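Local coordinates for vacuolar protein sorting-associated protein 29 (Entamoeba histolytica, PDB 5XCJ), which probably serves protein sorting as a metal-binding subunit of retromer built on a metallophosphatase fold, at residues 18-21 / 22-25; 42-45 / 46-50; 9-12 / 13-16. The protein carries 1 engineered substitution. All blocks are in the same frame, centred on the assembly; numbering follows the deposited sequence.

All three contacts are local, and together they show how chemistry follows place in a fold. Contacts 1 and 2 hold the first turns of helices 20-28 and 43-52, each the helix of a beta-alpha-beta unit; contact 3 is a turn in the loop between strand 2-6 and helix 20-28. Contact 1 lies largely at the surface, with F22 its buried residue, while contacts 2 and 3 are partly buried. Each helical contact adds a polar pair to its backbone bonds, amide with carboxylate or a salt bridge, and contact 1 also has apolar packing; contact 3 combines one turn-closing backbone bond, V11/R14 packing and water. F9 of contact 3 packs against both I18 and T45, and L23 meets I48.

Contact 1 of 3, residues 18-21 / 22-25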
loop_
_atom_site.group_PDB
_atom_site.type_symbol
_atom_site.label_atom_id
_atom_site.label_comp_id
_atom_site.label_asym_id
_atom_site.label_seq_id
_atom_site.Cartn_x
_atom_site.Cartn_y
_atom_site.Cartn_z
ATOM N N ILE A 18 -11.926 -4.594 -7.456
ATOM C CA ILE A 18 -11.647 -3.235 -7.025
ATOM C C ILE A 18 -12.896 -2.418 -7.312
ATOM O O ILE A 18 -13.442 -2.491 -8.404
ATOM C CB ILE A 18 -10.485 -2.615 -7.808
ATOM C CG1 ILE A 18 -9.252 -3.518 -7.744
ATOM C CG2 ILE A 18 -10.175 -1.225 -7.274
ATOM C CD1 ILE A 18 -8.147 -3.106 -8.688
ATOM N N PRO A 19 -13.329 -1.614 -6.352
ATOM C CA PRO A 19 -14.540 -0.823 -6.563
ATOM C C PRO A 19 -14.347 0.122 -7.741
ATOM O O PRO A 19 -13.280 0.692 -7.920
ATOM C CB PRO A 19 -14.675 -0.041 -5.258
ATOM C CG PRO A 19 -14.004 -0.896 -4.243
ATOM C CD PRO A 19 -12.854 -1.535 -4.961
ATOM N N GLN A 20 -15.392 0.289 -8.541
ATOM C CA GLN A 20 -15.313 1.129 -9.724
ATOM C C GLN A 20 -14.976 2.569 -9.377
ATOM O O GLN A 20 -14.241 3.217 -10.103
ATOM C CB GLN A 20 -16.586 1.056 -10.566
ATOM C CG GLN A 20 -16.422 1.634 -11.958
ATOM C CD GLN A 20 -15.266 1.021 -12.721
ATOM O OE1 GLN A 20 -15.114 -0.198 -12.764
ATOM N NE2 GLN A 20 -14.446 1.862 -13.327
ATOM N N VAL A 21 -15.473 3.042 -8.239
ATOM C CA VAL A 21 -15.228 4.414 -7.823
ATOM C C VAL A 21 -13.739 4.655 -7.644
ATOM O O VAL A 21 -13.233 5.694 -8.039
ATOM C CB VAL A 21 -16.000 4.796 -6.540
ATOM C CG1 VAL A 21 -17.458 5.067 -6.865
ATOM C CG2 VAL A 21 -15.881 3.717 -5.479
ATOM N N PHE A 22 -13.041 3.691 -7.053
ATOM C CA PHE A 22 -11.605 3.813 -6.854
ATOM C C PHE A 22 -10.906 3.899 -8.205
ATOM O O PHE A 22 -10.001 4.701 -8.397
ATOM C CB PHE A 22 -11.073 2.585 -6.110
ATOM C CG PHE A 22 -11.297 2.619 -4.629
ATOM C CD1 PHE A 22 -12.034 3.634 -4.055
ATOM C CD2 PHE A 22 -10.762 1.635 -3.812
ATOM C CE1 PHE A 22 -12.232 3.674 -2.692
ATOM C CE2 PHE A 22 -10.963 1.670 -2.448
ATOM C CZ PHE A 22 -11.701 2.685 -1.889
ATOM N N LEU A 23 -11.332 3.047 -9.130
ATOM C CA LEU A 23 -10.758 3.015 -10.469
ATOM C C LEU A 23 -10.987 4.321 -11.219
ATOM O O LEU A 23 -10.086 4.839 -11.852
ATOM C CB LEU A 23 -11.321 1.840 -11.261
ATOM C CG LEU A 23 -10.822 0.477 -10.785
ATOM C CD1 LEU A 23 -11.490 -0.659 -11.540
ATOM C CD2 LEU A 23 -9.312 0.394 -10.907
ATOM N N ASP A 24 -12.188 4.868 -11.123
ATOM C CA ASP A 24 -12.478 6.127 -11.802
ATOM C C ASP A 24 -11.599 7.249 -11.252
ATOM O O ASP A 24 -11.097 8.078 -12.002
ATOM C CB ASP A 24 -13.949 6.507 -11.638
ATOM C CG ASP A 24 -14.876 5.568 -12.366
ATOM O OD1 ASP A 24 -14.388 4.750 -13.157
ATOM O OD2 ASP A 24 -16.094 5.647 -12.142
ATOM N N ARG A 25 -11.443 7.280 -9.934
ATOM C CA ARG A 25 -10.606 8.278 -9.284
ATOM C C ARG A 25 -9.121 8.152 -9.629
ATOM O O ARG A 25 -8.450 9.139 -9.891
ATOM C CB ARG A 25 -10.780 8.196 -7.768
ATOM C CG ARG A 25 -9.692 8.899 -6.984
ATOM C CD ARG A 25 -9.844 10.401 -7.097
ATOM N NE ARG A 25 -8.670 11.123 -6.626
ATOM C CZ ARG A 25 -7.538 11.242 -7.305
ATOM N NH1 ARG A 25 -7.405 10.676 -8.495
ATOM N NH2 ARG A 25 -6.531 11.925 -6.791
#
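F22 lays one face of its ring over the pyrrolidine of P19: CG of P19 stands 4.1 Å above the ring plane, displaced toward the rim. The two side chains run alongside each other and point the same way, and CD of P19 comes within 4.0 Å of CD2 of F22. Both also touch P148 and L167, and the ring of F22 meets that of F150 edge-to-face, so the buried aromatic fastens the start of the helix to the sheet containing strands 149-156 and 159-168. Beside this pair, I18 turns its CG2 branch toward L23, 4.0 Å from CG of L23, the two side chains crossing at about a right angle. With chi1 at -54°, CG1 of I18 lies beside the backbone N and carries CD1 to F9, leaving CG2 anti to that N and turned to L23.

The polar side of the turn is built differently. NE2 of Q20 donates to OD1 of D24 at 2.9 Å, a nearly straight bond of 164° at the hydrogen. The carboxylate oxygen lies in the plane of the amide, yet the donor approaches from above the carboxylate plane. A bend at chi2 (54°) swings the glutamine amide round over the helix surface, and its NE2 also brushes CB of L23 at 3.7 Å. In addition, the backbone hydrogen bond from N of D24 to O of Q20, at 2.8 Å, ties the same two residues a second time.

P19 occupies the N-cap position, and its carbonyl O receives N of L23 at 3.3 Å, with a weak bond from N of F22. The arrangement is the opening turn of the helix in the beta-alpha-beta unit formed by strand 2-6, helix 20-28 and strand 33-36, part of the metallophosphatase fold.

Contact 2 of 3, residues 42-45 / 46-50; sequences GKET and YDILR
K43 bends forward along the helix to D47 and forms a salt bridge one turn on, NZ to OD2 at 3.0 Å. The ammonium meets that oxygen on its syn side, close to the carboxylate plane. To get there the lysine adopts strained torsions, chi1 109° and chi2 97°, both away from staggered values, and then runs on extended. The bent chain presses its CD to 3.1 Å from OD1 of D47, a tight approach, while N of D47 hydrogen-bonds O of K43 at 2.9 Å.

E44 and I48 make the next pair, and here the contact is apolar to polar: CD1 of I48 reaches OE2 of E44 at 3.8 Å. These residues belong to the first turns of helix 43-52, which connects parallel strands 33-36 and 55-58 as a beta-alpha-beta unit. T45 and L49 are joined by the hydrogen bond from N of L49 to O of T45 at 3.0 Å. L49 packs on V34, C36, V56 and V58 of those strands; T45 lies against F9 and L40, its OG1 hydrogen-bonded to N of C41, just ahead of the helix.

On the flank Y46 sends its ring out with CG anti to the backbone N (chi1 180°). CD of R50 sits 3.6 Å above one face, offset toward the rim, and NE of R50 makes a weak hydrogen bond to OH of Y46. R50 has a further hydrogen bond, NH1 to O of R54.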
loop_
_atom_site.group_PDB
_atom_site.type_symbol
_atom_site.label_atom_id
_atom_site.label_comp_id
_atom_site.label_asym_id
_atom_site.label_seq_id
_atom_site.Cartn_x
_atom_site.Cartn_y
_atom_site.Cartn_z
ATOM N N GLY A 42 -3.665 -11.194 -10.611
ATOM C CA GLY A 42 -2.998 -11.814 -11.735
ATOM C C GLY A 42 -2.449 -10.748 -12.654
ATOM O O GLY A 42 -2.110 -9.648 -12.225
ATOM N N LYS A 43 -2.336 -11.075 -13.932
ATOM C CA LYS A 43 -1.814 -10.124 -14.903
ATOM C C LYS A 43 -2.760 -8.943 -15.103
ATOM O O LYS A 43 -2.324 -7.847 -15.426
ATOM C CB LYS A 43 -1.528 -10.812 -16.233
ATOM C CG LYS A 43 -2.486 -10.437 -17.346
ATOM C CD LYS A 43 -1.906 -9.356 -18.232
ATOM C CE LYS A 43 -2.531 -9.384 -19.615
ATOM N NZ LYS A 43 -1.754 -8.591 -20.602
ATOM N N GLU A 44 -4.054 -9.166 -14.911
ATOM C CA GLU A 44 -5.015 -8.083 -15.067
ATOM C C GLU A 44 -4.728 -6.942 -14.111
ATOM O O GLU A 44 -4.805 -5.780 -14.488
ATOM C CB GLU A 44 -6.444 -8.591 -14.845
ATOM C CG GLU A 44 -7.400 -7.552 -14.279
ATOM C CD GLU A 44 -8.202 -6.838 -15.351
ATOM O OE1 GLU A 44 -7.743 -6.790 -16.508
ATOM O OE2 GLU A 44 -9.290 -6.321 -15.037
ATOM N N THR A 45 -4.387 -7.278 -12.874
ATOM C CA THR A 45 -4.089 -6.252 -11.889
ATOM C C THR A 45 -2.871 -5.430 -12.301
ATOM O O THR A 45 -2.865 -4.210 -12.187
ATOM C CB THR A 45 -3.840 -6.864 -10.507
ATOM O OG1 THR A 45 -4.979 -7.628 -10.109
ATOM C CG2 THR A 45 -3.581 -5.772 -9.494
ATOM N N TYR A 46 -1.834 -6.114 -12.765
ATOM C CA TYR A 46 -0.611 -5.450 -13.189
ATOM C C TYR A 46 -0.881 -4.529 -14.369
ATOM O O TYR A 46 -0.303 -3.460 -14.478
ATOM C CB TYR A 46 0.482 -6.463 -13.524
ATOM C CG TYR A 46 1.772 -5.837 -13.981
ATOM C CD1 TYR A 46 2.668 -5.300 -13.071
ATOM C CD2 TYR A 46 2.098 -5.791 -15.326
ATOM C CE1 TYR A 46 3.851 -4.730 -13.488
ATOM C CE2 TYR A 46 3.277 -5.222 -15.755
ATOM C CZ TYR A 46 4.151 -4.695 -14.835
ATOM O OH TYR A 46 5.324 -4.133 -15.269
ATOM N N ASP A 47 -1.756 -4.959 -15.267
ATOM C CA ASP A 47 -2.092 -4.144 -16.420
ATOM C C ASP A 47 -2.747 -2.847 -15.958
ATOM O O ASP A 47 -2.436 -1.775 -16.461
ATOM C CB ASP A 47 -3.035 -4.897 -17.349
ATOM C CG ASP A 47 -2.308 -5.877 -18.242
ATOM O OD1 ASP A 47 -1.256 -6.401 -17.831
ATOM O OD2 ASP A 47 -2.797 -6.119 -19.357
ATOM N N ILE A 48 -3.645 -2.963 -14.982
ATOM C CA ILE A 48 -4.352 -1.815 -14.433
ATOM C C ILE A 48 -3.392 -0.828 -13.779
ATOM O O ILE A 48 -3.485 0.371 -13.998
ATOM C CB ILE A 48 -5.391 -2.260 -13.390
ATOM C CG1 ILE A 48 -6.445 -3.160 -14.029
ATOM C CG2 ILE A 48 -6.057 -1.060 -12.745
ATOM C CD1 ILE A 48 -7.540 -3.580 -13.077
ATOM N N LEU A 49 -2.447 -1.350 -13.002
ATOM C CA LEU A 49 -1.447 -0.529 -12.321
ATOM C C LEU A 49 -0.569 0.224 -13.312
ATOM O O LEU A 49 -0.218 1.375 -13.098
ATOM C CB LEU A 49 -0.560 -1.388 -11.422
ATOM C CG LEU A 49 -1.202 -2.017 -10.189
ATOM C CD1 LEU A 49 -0.226 -2.969 -9.523
ATOM C CD2 LEU A 49 -1.650 -0.940 -9.217
ATOM N N ARG A 50 -0.243 -0.432 -14.421
ATOM C CA ARG A 50 0.586 0.164 -15.464
ATOM C C ARG A 50 -0.125 1.357 -16.104
ATOM O O ARG A 50 0.518 2.308 -16.523
ATOM C CB ARG A 50 0.965 -0.876 -16.517
ATOM C CG ARG A 50 2.345 -1.493 -16.334
ATOM C CD ARG A 50 2.887 -1.305 -14.929
ATOM N NE ARG A 50 4.331 -1.113 -14.904
ATOM C CZ ARG A 50 4.940 0.026 -15.219
ATOM N NH1 ARG A 50 4.231 1.080 -15.592
ATOM N NH2 ARG A 50 6.257 0.113 -15.164
#

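Contact 3 of 3, residues 9-12 / 13-16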
loop_
_atom_site.group_PDB
_atom_site.type_symbol
_atom_site.label_atom_id
_atom_site.label_comp_id
_atom_site.label_asym_id
_atom_site.label_seq_id
_atom_site.Cartn_x
_atom_site.Cartn_y
_atom_site.Cartn_z
ATOM N N PHE A 9 -4.796 -7.185 -3.225
ATOM C CA PHE A 9 -5.922 -7.379 -4.128
ATOM C C PHE A 9 -6.637 -8.723 -4.054
ATOM O O PHE A 9 -7.858 -8.786 -4.117
ATOM C CB PHE A 9 -5.473 -7.184 -5.578
ATOM C CG PHE A 9 -4.986 -5.805 -5.888
ATOM C CD1 PHE A 9 -5.879 -4.789 -6.166
ATOM C CD2 PHE A 9 -3.632 -5.527 -5.912
ATOM C CE1 PHE A 9 -5.431 -3.523 -6.461
ATOM C CE2 PHE A 9 -3.176 -4.260 -6.201
ATOM C CZ PHE A 9 -4.080 -3.258 -6.477
ATOM N N HIS A 10 -5.868 -9.794 -3.943
ATOM C CA HIS A 10 -6.435 -11.132 -3.995
ATOM C C HIS A 10 -6.034 -12.119 -2.907
ATOM O O HIS A 10 -4.925 -12.088 -2.385
ATOM C CB HIS A 10 -6.054 -11.742 -5.354
ATOM C CG HIS A 10 -6.987 -12.810 -5.837
ATOM N ND1 HIS A 10 -8.224 -12.533 -6.376
ATOM C CD2 HIS A 10 -6.849 -14.154 -5.887
ATOM C CE1 HIS A 10 -8.813 -13.663 -6.722
ATOM N NE2 HIS A 10 -8.003 -14.660 -6.435
ATOM N N VAL A 11 -6.972 -13.007 -2.613
ATOM C CA VAL A 11 -6.800 -14.106 -1.680
ATOM C C VAL A 11 -7.166 -15.353 -2.497
ATOM O O VAL A 11 -8.159 -15.349 -3.218
ATOM C CB VAL A 11 -7.704 -13.968 -0.446
ATOM C CG1 VAL A 11 -7.731 -15.266 0.342
ATOM C CG2 VAL A 11 -7.227 -12.820 0.432
ATOM N N PRO A 12 -6.367 -16.413 -2.392
ATOM C CA PRO A 12 -6.621 -17.617 -3.196
ATOM C C PRO A 12 -7.987 -18.193 -2.902
ATOM O O PRO A 12 -8.376 -18.274 -1.742
ATOM C CB PRO A 12 -5.544 -18.585 -2.718
ATOM C CG PRO A 12 -4.448 -17.709 -2.218
ATOM C CD PRO A 12 -5.144 -16.546 -1.582
ATOM N N HIS A 13 -8.719 -18.486 -3.972
ATOM C CA HIS A 13 -10.053 -19.080 -3.934
ATOM C C HIS A 13 -11.146 -18.123 -3.468
ATOM O O HIS A 13 -12.257 -18.541 -3.180
ATOM C CB HIS A 13 -10.059 -20.381 -3.136
ATOM C CG HIS A 13 -8.991 -21.342 -3.551
ATOM N ND1 HIS A 13 -7.900 -21.628 -2.762
ATOM C CD2 HIS A 13 -8.841 -22.072 -4.680
ATOM C CE1 HIS A 13 -7.125 -22.498 -3.387
ATOM N NE2 HIS A 13 -7.673 -22.784 -4.552
ATOM N N ARG A 14 -10.808 -16.843 -3.354
ATOM C CA ARG A 14 -11.781 -15.830 -2.967
ATOM C C ARG A 14 -11.775 -14.708 -4.007
ATOM O O ARG A 14 -10.750 -14.088 -4.247
ATOM C CB ARG A 14 -11.480 -15.311 -1.562
ATOM C CG ARG A 14 -11.565 -16.399 -0.503
ATOM C CD ARG A 14 -11.111 -15.919 0.863
ATOM N NE ARG A 14 -11.063 -17.013 1.823
ATOM C CZ ARG A 14 -12.104 -17.435 2.529
ATOM N NH1 ARG A 14 -13.281 -16.852 2.384
ATOM N NH2 ARG A 14 -11.969 -18.440 3.377
ATOM N N SER A 15 -12.924 -14.456 -4.616
ATOM C CA SER A 15 -13.025 -13.440 -5.655
ATOM C C SER A 15 -13.305 -12.049 -5.103
ATOM O O SER A 15 -14.233 -11.855 -4.325
ATOM C CB SER A 15 -14.101 -13.833 -6.667
ATOM O OG SER A 15 -14.392 -12.782 -7.559
ATOM N N ALA A 16 -12.473 -11.092 -5.492
ATOM C CA ALA A 16 -12.630 -9.709 -5.072
ATOM C C ALA A 16 -12.412 -8.757 -6.241
ATOM O O ALA A 16 -11.520 -8.959 -7.055
ATOM C CB ALA A 16 -11.670 -9.378 -3.943
HETATM O O HOH W 1 -9.239 -10.024 -5.707
HETATM O O HOH W 2 -9.836 -12.383 -2.802
#
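V11 and R14 lie side by side, pointing the same way, and theirs is the main apolar contact: CG1 of V11 meets CD of R14 at 3.5 Å. From CG to NE the arginine is extended (chi2 173°), which carries its guanidinium past the valine, whose CG1 lies near the plane at its edge, and on to a cation-pi contact with Y139.

A polar atom meets a ring at H10, where O of R14 sits over one face of the imidazole, 3.2 Å from CE1 of H10.

The direct hydrogen bond across the contact runs from N of R14 to O of V11 at 3.0 Å, from above the carbonyl plane. This closes a type II beta turn with P12 and H13 at its corners.

Water adds to this. One molecule bridges ND1 of H10 (2.8 Å) and O of A16 (2.9 Å), linking side chain to backbone; a second accepts from N of V11 at 2.9 Å.

The turn borders the metal site of the metallophosphatase fold: V11 lies beside H117, which binds zinc in another structure of this protein, though no metal is bound here, and the backbone of H10 hydrogen-bonds that of N39, another such ligand.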